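Local coordinates for protein UL16 (Human herpesvirus 5 strain ad169, PDB 2WY3) that helps the virus escape host natural killer cells by retaining ligands of the activating receptor KLRK1 inside the infected cell, at residues I49-F53 and L98-R102. Sequence-based numbering, arbitrary orientation.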
loop_
_atom_site.group_PDB
_atom_site.type_symbol
_atom_site.label_atom_id
_atom_site.label_comp_id
_atom_site.label_asym_id
_atom_site.label_seq_id
_atom_site.Cartn_x
_atom_site.Cartn_y
_atom_site.Cartn_z
ATOM N N ILE B 49 -5.994 -17.319 5.037
ATOM C CA ILE B 49 -4.713 -17.035 4.402
ATOM C C ILE B 49 -3.776 -16.448 5.466
ATOM O O ILE B 49 -4.204 -16.167 6.586
ATOM C CB ILE B 49 -4.889 -16.071 3.212
ATOM C CG1 ILE B 49 -5.632 -14.793 3.640
ATOM C CG2 ILE B 49 -5.669 -16.764 2.099
ATOM C CD1 ILE B 49 -5.685 -13.740 2.537
ATOM N N GLY B 50 -2.500 -16.281 5.156
ATOM C CA GLY B 50 -1.616 -15.752 6.176
ATOM C C GLY B 50 -0.168 -15.682 5.774
ATOM O O GLY B 50 0.192 -15.967 4.624
ATOM N N VAL B 51 0.671 -15.354 6.750
ATOM C CA VAL B 51 2.085 -15.112 6.493
ATOM C C VAL B 51 2.924 -15.836 7.544
ATOM O O VAL B 51 2.705 -15.664 8.740
ATOM C CB VAL B 51 2.417 -13.606 6.557
ATOM C CG1 VAL B 51 3.864 -13.375 6.187
ATOM C CG2 VAL B 51 1.494 -12.808 5.625
ATOM N N ALA B 52 3.869 -16.651 7.078
ATOM C CA ALA B 52 4.812 -17.332 7.958
ATOM C C ALA B 52 6.126 -16.566 7.996
ATOM O O ALA B 52 6.604 -16.098 6.962
ATOM C CB ALA B 52 5.059 -18.765 7.453
ATOM N N PHE B 53 6.712 -16.450 9.186
ATOM C CA PHE B 53 8.007 -15.799 9.360
ATOM C C PHE B 53 9.027 -16.790 9.923
ATOM O O PHE B 53 8.876 -17.274 11.055
ATOM C CB PHE B 53 7.888 -14.600 10.319
ATOM C CG PHE B 53 9.225 -14.085 10.818
ATOM C CD1 PHE B 53 10.245 -13.793 9.931
ATOM C CD2 PHE B 53 9.452 -13.904 12.177
ATOM C CE1 PHE B 53 11.481 -13.327 10.377
ATOM C CE2 PHE B 53 10.682 -13.431 12.637
ATOM C CZ PHE B 53 11.701 -13.147 11.737
ATOM N N LEU B 98 -2.455 -8.640 1.906
ATOM C CA LEU B 98 -1.979 -8.790 3.274
ATOM C C LEU B 98 -0.714 -7.948 3.434
ATOM O O LEU B 98 0.255 -8.124 2.688
ATOM C CB LEU B 98 -1.663 -10.259 3.581
ATOM C CG LEU B 98 -2.822 -11.258 3.594
ATOM C CD1 LEU B 98 -2.382 -12.565 4.240
ATOM C CD2 LEU B 98 -4.027 -10.680 4.330
ATOM N N TYR B 99 -0.722 -7.045 4.409
ATOM C CA TYR B 99 0.415 -6.164 4.662
ATOM C C TYR B 99 1.152 -6.592 5.905
ATOM O O TYR B 99 0.548 -6.729 6.967
ATOM C CB TYR B 99 -0.062 -4.724 4.892
ATOM C CG TYR B 99 -0.503 -4.008 3.652
ATOM C CD1 TYR B 99 0.315 -3.053 3.055
ATOM C CD2 TYR B 99 -1.738 -4.280 3.071
ATOM C CE1 TYR B 99 -0.084 -2.382 1.917
ATOM C CE2 TYR B 99 -2.143 -3.613 1.922
ATOM C CZ TYR B 99 -1.305 -2.664 1.354
ATOM O OH TYR B 99 -1.686 -2.001 0.213
ATOM N N THR B 100 2.458 -6.800 5.776
ATOM C CA THR B 100 3.315 -7.041 6.926
ATOM C C THR B 100 4.464 -6.042 6.881
ATOM O O THR B 100 5.356 -6.154 6.040
ATOM C CB THR B 100 3.893 -8.475 6.913
ATOM O OG1 THR B 100 2.821 -9.428 6.766
ATOM C CG2 THR B 100 4.664 -8.751 8.212
ATOM N N SER B 101 4.429 -5.060 7.773
ATOM C CA SER B 101 5.498 -4.070 7.874
ATOM C C SER B 101 6.028 -4.094 9.297
ATOM O O SER B 101 5.260 -4.023 10.249
ATOM C CB SER B 101 4.965 -2.673 7.517
ATOM O OG SER B 101 5.959 -1.676 7.701
ATOM N N ARG B 102 7.343 -4.201 9.443
ATOM C CA ARG B 102 7.949 -4.305 10.759
ATOM C C ARG B 102 9.247 -3.534 10.787
ATOM O O ARG B 102 9.879 -3.339 9.747
ATOM C CB ARG B 102 8.268 -5.774 11.078
ATOM C CG ARG B 102 7.191 -6.758 10.669
ATOM C CD ARG B 102 7.581 -8.176 11.085
ATOM N NE ARG B 102 7.188 -8.471 12.459
ATOM C CZ ARG B 102 7.546 -9.563 13.131
ATOM N NH1 ARG B 102 8.349 -10.468 12.577
ATOM N NH2 ARG B 102 7.113 -9.742 14.373
#
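Leu-98 reaches across to residues 49-53 through its two methyls, and this end of the contact is the tightly packed one. Its CD1 lies 3.8 Å from Gly-50 CA, close against main chain that carries no side chain, while Ile-49 CD1 meets both branches, with Leu-98 CD2 at 3.9 Å. With CG1 held between backbone N and carbonyl carbon (chi1 54°), Ile-49 sends its extended arm obliquely across the leucine. Val-51 CG2 fits between the two neighbours opposite, 4.1 Å from Leu-98 CD1 and 3.8 Å from Thr-100 OG1. That hydroxyl is buried against a methyl but not stranded, since it hydrogen-bonds to Trp-65 NE1. Toward Phe-53 the packing thins, although every touching residue remains buried. Arg-102, bent about CG-CD, brings NH1 over one ring face, 3.6 Å from Phe-53 CD2. Ring and guanidinium planes stand 80° apart, and CZ is 5.3 Å from the Phe-53 ring centroid, so any cation-pi attraction is weak; bonds from NH1 to Tyr-112 OH and from NE to Asn-82 OD1 fix the group instead. The segment axes run in similar directions, crossing at -25° and 8.4 Å apart, too far for backbone pairing: Val-51 pairs with Trp-65 in its own sheet. Strands 49-55 and 95-102 thus face each other from separate sheets of this probably extracellular part of UL16, consistent with an immunoglobulin-like, E-set beta-sandwich.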